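Local coordinates for sialyltransferase 0160 (Photobacterium damselae, PDB 4R84), which probably transfers sialic acid from CMP-sialic acid to beta-galactosides, forming alpha-2,6 linkages, as a glycosyltransferase of the GT-B structural group, at residues Thr119-Ile124 and Asn148-Ser153; Asn198-Thr203 and Lys226-Ser231; Thr365-Gly370 and Val466-Asp471. One frame throughout, in Å; residues are numbered along the deposited sequence.

In the fold
Contacts 1 and 2 belong to one sheet: strand 106-125 pairs with 149-154 in contact 1 and also adjoins 197-204, which pairs with 225-233 in contact 2. Centred 9 Å apart, they are joined by a hydrogen bond between Thr203 OG1 and Ile124 O and by the stacked rings of Tyr123 and Tyr202. Contact 1 is buried, its acid held by protein donors, with bridging waters where the strands open; contact 2, partly buried and bulged, has water joining Glu200 to Ser228 and His229 to Ser231. Contact 3, centred about 39 to 40 Å from both, lies at the surface beside the bound donor analogue: one backbone bond and a tryptophan covering a threonine replace strand pairing.

Contact 1: residues Thr119-Ile124 and Asn148-Ser153; sequences TLEVYI and NQRFVS
Glu121 and Phe151 mark the regular backbone pairing of strand 119-124 with strand 149-153, two parallel neighbours whose axes approach to 4.7 Å and diverge by 12°. Glu121 N donates to Gln149 O at 3.0 Å and Glu121 O accepts from Phe151 N at 2.8 Å; Tyr123 repeats the pattern, its N bonded to Phe151 O and its O to Ser153 N. Nearer the start, where the pair opens, a water bridges Thr119 O and Gln149 N, and another links Thr119 N to Asn148 OD1.

On the face bearing Glu121, Tyr123 and Arg150, the Glu121 carboxylate is gripped by three side chains. Arg150 runs alongside it, pointing the same way, and forms a salt bridge from NE to Glu121 OE1 at 2.6 Å. NE comes from above the carboxylate plane, while Tyr123 OH reaches the same oxygen from the opposite face, also at 2.6 Å. Asn148 ND2 meets the anti lone pair of Glu121 OE2 at 2.9 Å, and a weak bond from Arg150 NH2 adds to it. The acid is buried, and these donors would be expected to stabilise its negative charge.

The strands are the two arms of a beta-alpha-beta unit of the Rossmann fold, connected by helix 129-144, which packs on this face against Tyr123 and Arg150.

On the other face, Leu120 CD1 sits almost centrally over the Phe151 ring, 3.8 Å from its centroid in a CH-pi contact, and the two side chains cross at about a right angle. Leu120 CG is anti to the backbone N (chi1 174°), and the turn at chi2 sets CD1 over the ring and CD2 near CE2. Helix 181-192 covers this side through Ile187, which touches Phe151.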
loop_
_atom_site.group_PDB
_atom_site.type_symbol
_atom_site.label_atom_id
_atom_site.label_comp_id
_atom_site.label_asym_id
_atom_site.label_seq_id
_atom_site.Cartn_x
_atom_site.Cartn_y
_atom_site.Cartn_z
ATOM N N THR A 119 2.156 -16.429 10.456
ATOM C CA THR A 119 1.943 -15.688 9.207
ATOM C C THR A 119 3.205 -14.933 8.867
ATOM O O THR A 119 3.783 -14.246 9.738
ATOM C CB THR A 119 0.756 -14.703 9.323
ATOM O OG1 THR A 119 -0.445 -15.433 9.592
ATOM C CG2 THR A 119 0.575 -13.898 8.013
ATOM N N LEU A 120 3.643 -15.082 7.614
ATOM C CA LEU A 120 4.745 -14.300 7.077
ATOM C C LEU A 120 4.149 -13.297 6.099
ATOM O O LEU A 120 3.457 -13.698 5.163
ATOM C CB LEU A 120 5.777 -15.188 6.376
ATOM C CG LEU A 120 6.899 -14.450 5.651
ATOM C CD1 LEU A 120 7.826 -13.764 6.658
ATOM C CD2 LEU A 120 7.663 -15.387 4.736
ATOM N N GLU A 121 4.406 -12.011 6.331
ATOM C CA GLU A 121 3.947 -10.959 5.429
ATOM C C GLU A 121 5.088 -10.582 4.495
ATOM O O GLU A 121 6.184 -10.273 4.957
ATOM C CB GLU A 121 3.470 -9.731 6.211
ATOM C CG GLU A 121 2.393 -10.020 7.258
ATOM C CD GLU A 121 2.137 -8.828 8.156
ATOM O OE1 GLU A 121 2.517 -7.685 7.777
ATOM O OE2 GLU A 121 1.554 -9.030 9.245
ATOM N N VAL A 122 4.824 -10.591 3.184
ATOM C CA VAL A 122 5.894 -10.345 2.201
ATOM C C VAL A 122 5.524 -9.132 1.371
ATOM O O VAL A 122 4.452 -9.108 0.782
ATOM C CB VAL A 122 6.106 -11.570 1.299
ATOM C CG1 VAL A 122 7.219 -11.328 0.250
ATOM C CG2 VAL A 122 6.476 -12.782 2.171
ATOM N N TYR A 123 6.417 -8.137 1.347
ATOM C CA TYR A 123 6.162 -6.846 0.706
ATOM C C TYR A 123 7.171 -6.605 -0.399
ATOM O O TYR A 123 8.363 -6.684 -0.158
ATOM C CB TYR A 123 6.244 -5.718 1.746
ATOM C CG TYR A 123 5.200 -5.819 2.821
ATOM C CD1 TYR A 123 5.392 -6.638 3.949
ATOM C CD2 TYR A 123 4.026 -5.121 2.714
ATOM C CE1 TYR A 123 4.411 -6.728 4.938
ATOM C CE2 TYR A 123 3.049 -5.194 3.679
ATOM C CZ TYR A 123 3.244 -6.020 4.785
ATOM O OH TYR A 123 2.262 -6.082 5.743
ATOM N N ILE A 124 6.690 -6.320 -1.615
ATOM C CA ILE A 124 7.585 -6.112 -2.751
ATOM C C ILE A 124 7.089 -4.957 -3.600
ATOM O O ILE A 124 5.950 -4.994 -4.064
ATOM C CB ILE A 124 7.685 -7.354 -3.641
ATOM C CG1 ILE A 124 8.015 -8.594 -2.809
ATOM C CG2 ILE A 124 8.757 -7.145 -4.739
ATOM C CD1 ILE A 124 7.641 -9.880 -3.498
ATOM N N ASN A 148 3.785 -11.564 13.887
ATOM C CA ASN A 148 4.081 -11.745 12.462
ATOM C C ASN A 148 5.443 -11.204 12.055
ATOM O O ASN A 148 5.801 -10.084 12.416
ATOM C CB ASN A 148 3.016 -11.069 11.590
ATOM C CG ASN A 148 1.674 -11.771 11.663
ATOM O OD1 ASN A 148 1.453 -12.626 12.524
ATOM N ND2 ASN A 148 0.778 -11.420 10.767
ATOM N N GLN A 149 6.188 -12.009 11.297
ATOM C CA GLN A 149 7.422 -11.568 10.668
ATOM C C GLN A 149 7.092 -10.945 9.305
ATOM O O GLN A 149 6.146 -11.359 8.638
ATOM C CB GLN A 149 8.379 -12.748 10.499
ATOM C CG GLN A 149 9.721 -12.384 9.905
ATOM C CD GLN A 149 10.490 -11.415 10.766
ATOM O OE1 GLN A 149 10.469 -11.505 12.005
ATOM N NE2 GLN A 149 11.165 -10.460 10.119
ATOM N N ARG A 150 7.875 -9.943 8.918
ATOM C CA ARG A 150 7.662 -9.232 7.661
ATOM C C ARG A 150 8.952 -9.213 6.876
ATOM O O ARG A 150 10.003 -8.886 7.423
ATOM C CB ARG A 150 7.187 -7.794 7.910
ATOM C CG ARG A 150 5.947 -7.720 8.802
ATOM C CD ARG A 150 5.321 -6.314 8.992
ATOM N NE ARG A 150 4.042 -6.590 9.633
ATOM C CZ ARG A 150 3.863 -6.752 10.943
ATOM N NH1 ARG A 150 4.833 -6.487 11.813
ATOM N NH2 ARG A 150 2.676 -7.116 11.382
ATOM N N PHE A 151 8.869 -9.588 5.600
ATOM C CA PHE A 151 10.011 -9.476 4.700
ATOM C C PHE A 151 9.695 -8.349 3.743
ATOM O O PHE A 151 8.650 -8.391 3.110
ATOM C CB PHE A 151 10.244 -10.761 3.918
ATOM C CG PHE A 151 10.772 -11.910 4.749
ATOM C CD1 PHE A 151 11.098 -11.741 6.084
ATOM C CD2 PHE A 151 11.003 -13.138 4.156
ATOM C CE1 PHE A 151 11.607 -12.800 6.835
ATOM C CE2 PHE A 151 11.512 -14.220 4.917
ATOM C CZ PHE A 151 11.818 -14.033 6.245
ATOM N N VAL A 152 10.597 -7.378 3.608
ATOM C CA VAL A 152 10.286 -6.162 2.843
ATOM C C VAL A 152 11.360 -5.834 1.810
ATOM O O VAL A 152 12.537 -5.671 2.146
ATOM C CB VAL A 152 10.100 -4.940 3.770
ATOM C CG1 VAL A 152 9.815 -3.676 2.925
ATOM C CG2 VAL A 152 8.938 -5.144 4.774
ATOM N N SER A 153 10.929 -5.706 0.555
ATOM C CA SER A 153 11.803 -5.286 -0.542
ATOM C C SER A 153 11.191 -4.115 -1.260
ATOM O O SER A 153 10.357 -4.306 -2.145
ATOM C CB SER A 153 12.023 -6.434 -1.528
ATOM O OG SER A 153 12.833 -7.432 -0.928
HETATM O O HOH W 1 2.194 -15.082 13.056
HETATM O O HOH W 2 5.708 -15.156 11.378
HETATM O O HOH W 3 -1.828 -12.893 10.909
#

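Contact 2: residues Asn198-Thr203 and Lys226-Ser231; sequences NIEFYT and KISHIS
Phe201 packs against Ile227 across two parallel strands, 198-203 and 226-231, whose directions differ by 38°. From Phe201 CB, which is 4.0 Å from His229 O, the chain leads into a ring whose CD2 and CE2 both touch Ile227 CG2, each at 3.6 Å. CE2 also meets Ile227 CD1 at 3.7 Å, and CZ lies 4.1 Å from that same methyl. Bending at Ile227 chi2 (-54°) turns CD1 back toward the neighbouring strand, where it also approaches Ile199 CB. Ile199 CG2 lies over one face of the Phe201 ring, toward its rim.

A beta bulge interrupts the register between Ile199 and Glu200, with Ser228 as the extra residue; its N donates to Ile199 O at 2.8 Å. Beyond it, pairing resumes from Phe201 N to His229 O and from Ser231 N to Phe201 O.

On the opposite face, Tyr202 OH donates to Glu200 OE1 at 2.6 Å, above the carboxylate plane. One water joins Glu200 OE2 to Ser228 OG; another links Phe201 O, His229 ND1 and Ser231 OG. In this Rossmann-fold sheet, apolar packing thus holds the Phe201 side, whereas water, rather than direct side-chain bonds, probably couples the strands' polar groups on the Glu200 side.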
loop_
_atom_site.group_PDB
_atom_site.type_symbol
_atom_site.label_atom_id
_atom_site.label_comp_id
_atom_site.label_asym_id
_atom_site.label_seq_id
_atom_site.Cartn_x
_atom_site.Cartn_y
_atom_site.Cartn_z
ATOM N N ASN A 198 1.238 -19.514 6.844
ATOM C CA ASN A 198 0.447 -18.674 5.953
ATOM C C ASN A 198 1.316 -17.545 5.425
ATOM O O ASN A 198 2.031 -16.889 6.185
ATOM C CB ASN A 198 -0.765 -18.081 6.670
ATOM C CG ASN A 198 -1.825 -19.116 6.971
ATOM O OD1 ASN A 198 -2.073 -20.021 6.174
ATOM N ND2 ASN A 198 -2.440 -19.001 8.134
ATOM N N ILE A 199 1.239 -17.304 4.124
ATOM C CA ILE A 199 1.954 -16.178 3.545
ATOM C C ILE A 199 0.958 -15.173 2.999
ATOM O O ILE A 199 0.026 -15.546 2.288
ATOM C CB ILE A 199 2.914 -16.622 2.419
ATOM C CG1 ILE A 199 3.992 -17.565 2.963
ATOM C CG2 ILE A 199 3.532 -15.400 1.723
ATOM C CD1 ILE A 199 4.855 -18.194 1.882
ATOM N N GLU A 200 1.132 -13.912 3.384
ATOM C CA GLU A 200 0.367 -12.800 2.819
ATOM C C GLU A 200 1.274 -12.002 1.901
ATOM O O GLU A 200 2.364 -11.611 2.321
ATOM C CB GLU A 200 -0.174 -11.891 3.912
ATOM C CG GLU A 200 -1.284 -12.497 4.758
ATOM C CD GLU A 200 -1.637 -11.639 5.957
ATOM O OE1 GLU A 200 -1.045 -10.552 6.144
ATOM O OE2 GLU A 200 -2.502 -12.065 6.744
ATOM N N PHE A 201 0.825 -11.734 0.668
ATOM C CA PHE A 201 1.613 -10.962 -0.289
ATOM C C PHE A 201 1.063 -9.553 -0.436
ATOM O O PHE A 201 -0.147 -9.361 -0.388
ATOM C CB PHE A 201 1.614 -11.618 -1.667
ATOM C CG PHE A 201 2.437 -12.864 -1.753
ATOM C CD1 PHE A 201 3.797 -12.844 -1.450
ATOM C CD2 PHE A 201 1.871 -14.038 -2.224
ATOM C CE1 PHE A 201 4.562 -14.003 -1.564
ATOM C CE2 PHE A 201 2.636 -15.197 -2.347
ATOM C CZ PHE A 201 3.984 -15.169 -2.020
ATOM N N TYR A 202 1.963 -8.588 -0.603
ATOM C CA TYR A 202 1.599 -7.194 -0.861
ATOM C C TYR A 202 2.508 -6.672 -1.940
ATOM O O TYR A 202 3.722 -6.619 -1.739
ATOM C CB TYR A 202 1.763 -6.334 0.395
ATOM C CG TYR A 202 0.992 -6.831 1.594
ATOM C CD1 TYR A 202 1.474 -7.888 2.369
ATOM C CD2 TYR A 202 -0.202 -6.229 1.966
ATOM C CE1 TYR A 202 0.769 -8.347 3.477
ATOM C CE2 TYR A 202 -0.914 -6.676 3.083
ATOM C CZ TYR A 202 -0.421 -7.740 3.822
ATOM O OH TYR A 202 -1.112 -8.197 4.933
ATOM N N THR A 203 1.956 -6.290 -3.085
ATOM C CA THR A 203 2.845 -5.821 -4.137
ATOM C C THR A 203 2.105 -4.912 -5.104
ATOM O O THR A 203 0.966 -4.511 -4.858
ATOM C CB THR A 203 3.519 -7.004 -4.875
ATOM O OG1 THR A 203 4.592 -6.514 -5.691
ATOM C CG2 THR A 203 2.531 -7.789 -5.736
ATOM N N LYS A 226 0.447 -22.063 2.888
ATOM C CA LYS A 226 -0.726 -21.543 2.198
ATOM C C LYS A 226 -0.529 -20.072 1.893
ATOM O O LYS A 226 -0.124 -19.307 2.765
ATOM C CB LYS A 226 -1.987 -21.730 3.043
ATOM C CG LYS A 226 -3.275 -21.267 2.358
ATOM C CD LYS A 226 -4.517 -21.741 3.100
ATOM C CE LYS A 226 -5.763 -20.957 2.686
ATOM N NZ LYS A 226 -5.752 -19.584 3.277
ATOM N N ILE A 227 -0.835 -19.685 0.661
ATOM C CA ILE A 227 -0.904 -18.270 0.312
ATOM C C ILE A 227 -2.279 -17.804 0.769
ATOM O O ILE A 227 -3.301 -18.124 0.146
ATOM C CB ILE A 227 -0.714 -18.018 -1.182
ATOM C CG1 ILE A 227 0.514 -18.764 -1.726
ATOM C CG2 ILE A 227 -0.619 -16.518 -1.462
ATOM C CD1 ILE A 227 1.827 -18.492 -0.965
ATOM N N SER A 228 -2.321 -17.105 1.898
ATOM C CA SER A 228 -3.597 -16.807 2.532
ATOM C C SER A 228 -4.239 -15.524 1.999
ATOM O O SER A 228 -5.440 -15.329 2.129
ATOM C CB SER A 228 -3.427 -16.713 4.048
ATOM O OG SER A 228 -2.455 -15.743 4.420
ATOM N N HIS A 229 -3.437 -14.627 1.447
ATOM C CA HIS A 229 -3.976 -13.362 0.946
ATOM C C HIS A 229 -3.002 -12.650 0.012
ATOM O O HIS A 229 -1.793 -12.704 0.211
ATOM C CB HIS A 229 -4.309 -12.426 2.097
ATOM C CG HIS A 229 -5.299 -11.369 1.731
ATOM N ND1 HIS A 229 -4.924 -10.122 1.276
ATOM C CD2 HIS A 229 -6.652 -11.384 1.717
ATOM C CE1 HIS A 229 -6.004 -9.409 1.015
ATOM N NE2 HIS A 229 -7.065 -10.151 1.271
ATOM N N ILE A 230 -3.545 -11.951 -0.991
ATOM C CA ILE A 230 -2.732 -11.150 -1.900
ATOM C C ILE A 230 -3.362 -9.765 -1.950
ATOM O O ILE A 230 -4.565 -9.657 -2.140
ATOM C CB ILE A 230 -2.688 -11.758 -3.316
ATOM C CG1 ILE A 230 -2.146 -13.180 -3.269
ATOM C CG2 ILE A 230 -1.839 -10.891 -4.266
ATOM C CD1 ILE A 230 -2.143 -13.880 -4.635
ATOM N N SER A 231 -2.570 -8.722 -1.708
ATOM C CA SER A 231 -3.068 -7.339 -1.831
ATOM C C SER A 231 -2.256 -6.666 -2.916
ATOM O O SER A 231 -1.032 -6.569 -2.796
ATOM C CB SER A 231 -2.949 -6.558 -0.518
ATOM O OG SER A 231 -3.782 -7.091 0.512
HETATM O O HOH W 4 -3.392 -14.363 6.417
HETATM O O HOH W 5 -2.186 -9.532 1.562
#

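Contact 3: residues Thr365-Gly370 and Val466-Asp471; sequences TTWAGG and VFTSSD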
loop_
_atom_site.group_PDB
_atom_site.type_symbol
_atom_site.label_atom_id
_atom_site.label_comp_id
_atom_site.label_asym_id
_atom_site.label_seq_id
_atom_site.Cartn_x
_atom_site.Cartn_y
_atom_site.Cartn_z
ATOM N N THR A 365 12.517 16.453 -14.674
ATOM C CA THR A 365 13.924 16.429 -15.036
ATOM C C THR A 365 14.121 17.015 -16.429
ATOM O O THR A 365 13.714 18.139 -16.692
ATOM C CB THR A 365 14.505 14.995 -14.972
ATOM O OG1 THR A 365 13.698 14.117 -15.766
ATOM C CG2 THR A 365 14.500 14.500 -13.547
ATOM N N THR A 366 14.756 16.265 -17.313
ATOM C CA THR A 366 14.938 16.701 -18.695
ATOM C C THR A 366 13.977 15.902 -19.565
ATOM O O THR A 366 13.440 14.881 -19.127
ATOM C CB THR A 366 16.388 16.495 -19.162
ATOM O OG1 THR A 366 16.738 15.114 -19.007
ATOM C CG2 THR A 366 17.338 17.322 -18.325
ATOM N N TRP A 367 13.727 16.374 -20.783
ATOM C CA TRP A 367 12.900 15.620 -21.711
ATOM C C TRP A 367 13.520 15.667 -23.113
ATOM O O TRP A 367 14.702 15.983 -23.262
ATOM C CB TRP A 367 11.445 16.140 -21.692
ATOM C CG TRP A 367 11.276 17.615 -21.954
ATOM C CD1 TRP A 367 11.076 18.204 -23.172
ATOM C CD2 TRP A 367 11.249 18.682 -20.988
ATOM N NE1 TRP A 367 10.939 19.556 -23.027
ATOM C CE2 TRP A 367 11.039 19.880 -21.700
ATOM C CE3 TRP A 367 11.377 18.739 -19.597
ATOM C CZ2 TRP A 367 10.970 21.131 -21.070
ATOM C CZ3 TRP A 367 11.305 19.988 -18.968
ATOM C CH2 TRP A 367 11.101 21.164 -19.710
ATOM N N ALA A 368 12.746 15.329 -24.137
ATOM C CA ALA A 368 13.304 15.205 -25.479
ATOM C C ALA A 368 13.816 16.539 -26.026
ATOM O O ALA A 368 13.476 17.603 -25.509
ATOM C CB ALA A 368 12.263 14.603 -26.414
ATOM N N GLY A 369 14.674 16.479 -27.043
ATOM C CA GLY A 369 15.094 17.685 -27.732
ATOM C C GLY A 369 16.599 17.909 -27.787
ATOM O O GLY A 369 17.075 18.706 -28.587
ATOM N N GLY A 370 17.351 17.228 -26.928
ATOM C CA GLY A 370 18.802 17.342 -26.961
ATOM C C GLY A 370 19.347 18.692 -26.520
ATOM O O GLY A 370 20.450 19.092 -26.919
ATOM N N VAL A 466 1.381 20.399 -17.456
ATOM C CA VAL A 466 2.203 20.650 -18.631
ATOM C C VAL A 466 2.794 19.375 -19.202
ATOM O O VAL A 466 3.454 18.619 -18.486
ATOM C CB VAL A 466 3.340 21.602 -18.299
ATOM C CG1 VAL A 466 4.234 21.795 -19.522
ATOM C CG2 VAL A 466 2.766 22.939 -17.827
ATOM N N PHE A 467 2.543 19.122 -20.481
ATOM C CA PHE A 467 3.207 18.016 -21.147
ATOM C C PHE A 467 4.386 18.527 -21.946
ATOM O O PHE A 467 4.324 19.593 -22.529
ATOM C CB PHE A 467 2.233 17.262 -22.027
ATOM C CG PHE A 467 1.219 16.525 -21.245
ATOM C CD1 PHE A 467 0.124 17.182 -20.727
ATOM C CD2 PHE A 467 1.387 15.178 -20.974
ATOM C CE1 PHE A 467 -0.813 16.499 -19.972
ATOM C CE2 PHE A 467 0.461 14.497 -20.223
ATOM C CZ PHE A 467 -0.636 15.156 -19.720
ATOM N N THR A 468 5.476 17.777 -21.907
ATOM C CA THR A 468 6.716 18.183 -22.551
ATOM C C THR A 468 7.017 17.262 -23.743
ATOM O O THR A 468 6.409 16.207 -23.876
ATOM C CB THR A 468 7.883 18.143 -21.556
ATOM O OG1 THR A 468 7.946 16.843 -20.973
ATOM C CG2 THR A 468 7.707 19.166 -20.445
ATOM N N SER A 469 7.946 17.656 -24.612
ATOM C CA SER A 469 8.255 16.840 -25.789
ATOM C C SER A 469 8.711 15.440 -25.401
ATOM O O SER A 469 9.547 15.278 -24.527
ATOM C CB SER A 469 9.319 17.507 -26.656
ATOM O OG SER A 469 8.868 18.783 -27.070
ATOM N N SER A 470 8.123 14.442 -26.051
ATOM C CA SER A 470 8.501 13.046 -25.845
ATOM C C SER A 470 8.514 12.343 -27.189
ATOM O O SER A 470 8.324 12.982 -28.240
ATOM C CB SER A 470 7.538 12.355 -24.872
ATOM O OG SER A 470 6.267 12.127 -25.475
ATOM N N ASP A 471 8.734 11.034 -27.166
ATOM C CA ASP A 471 8.726 10.245 -28.388
ATOM C C ASP A 471 7.338 10.166 -29.019
ATOM O O ASP A 471 7.213 9.866 -30.200
ATOM C CB ASP A 471 9.253 8.831 -28.115
ATOM C CG ASP A 471 8.443 8.099 -27.068
ATOM O OD1 ASP A 471 8.173 8.685 -25.998
ATOM O OD2 ASP A 471 8.072 6.930 -27.319
#
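The principal contact is a CH-pi interaction between Thr468 and the indole of Trp367. Thr468 CB lies over the five-membered ring, 3.4 Å from its centroid and only 7° off the normal, while CG2 stands over the middle of the whole indole, 3.5 Å above its plane. The branched end of the threonine thus abuts one face of the indole, the two side chains crossing at about a right angle. Its first torsion (chi1 55°) sets OG1 between the backbone N and the carbonyl carbon and leaves CG2 beside the N, from where this methyl reaches the six-membered part of the indole. OG1 comes near the other end of the Trp367 side chain, 3.6 Å from CB.

Further van der Waals contacts extend the join along the chain: Ser469 CB is 4.0 Å from Trp367 CD1, and Ala368 CB lies 3.4 Å from Ser469 O.

One direct hydrogen bond connects the segments. Ala368 N donates to Ser469 O at 3.2 Å, approaching from above the carbonyl plane, 40° out of it, and not along a lone pair.

A third group of interactions runs through the end of the chain. Trp367 NE1 and Ser469 OG both bond to the terminal carboxylate oxygen, OXT of Ala503, which thus ties the two sides together and probably restrains the rotation of the indole. Tyr376 of helix 373-388 meets the Trp367 ring edge-to-face.

The side chain of Thr468 also comes within about 4 Å of the bound CMP-3-fluoro-sialic acid. The loop between strand 358-362 and helix 373-388 here meets strand 462-468 and the residues that follow it at the border of the donor site, consistent with the GT-B architecture, in which a nucleotide-sugar occupies the cleft between two Rossmann-like domains.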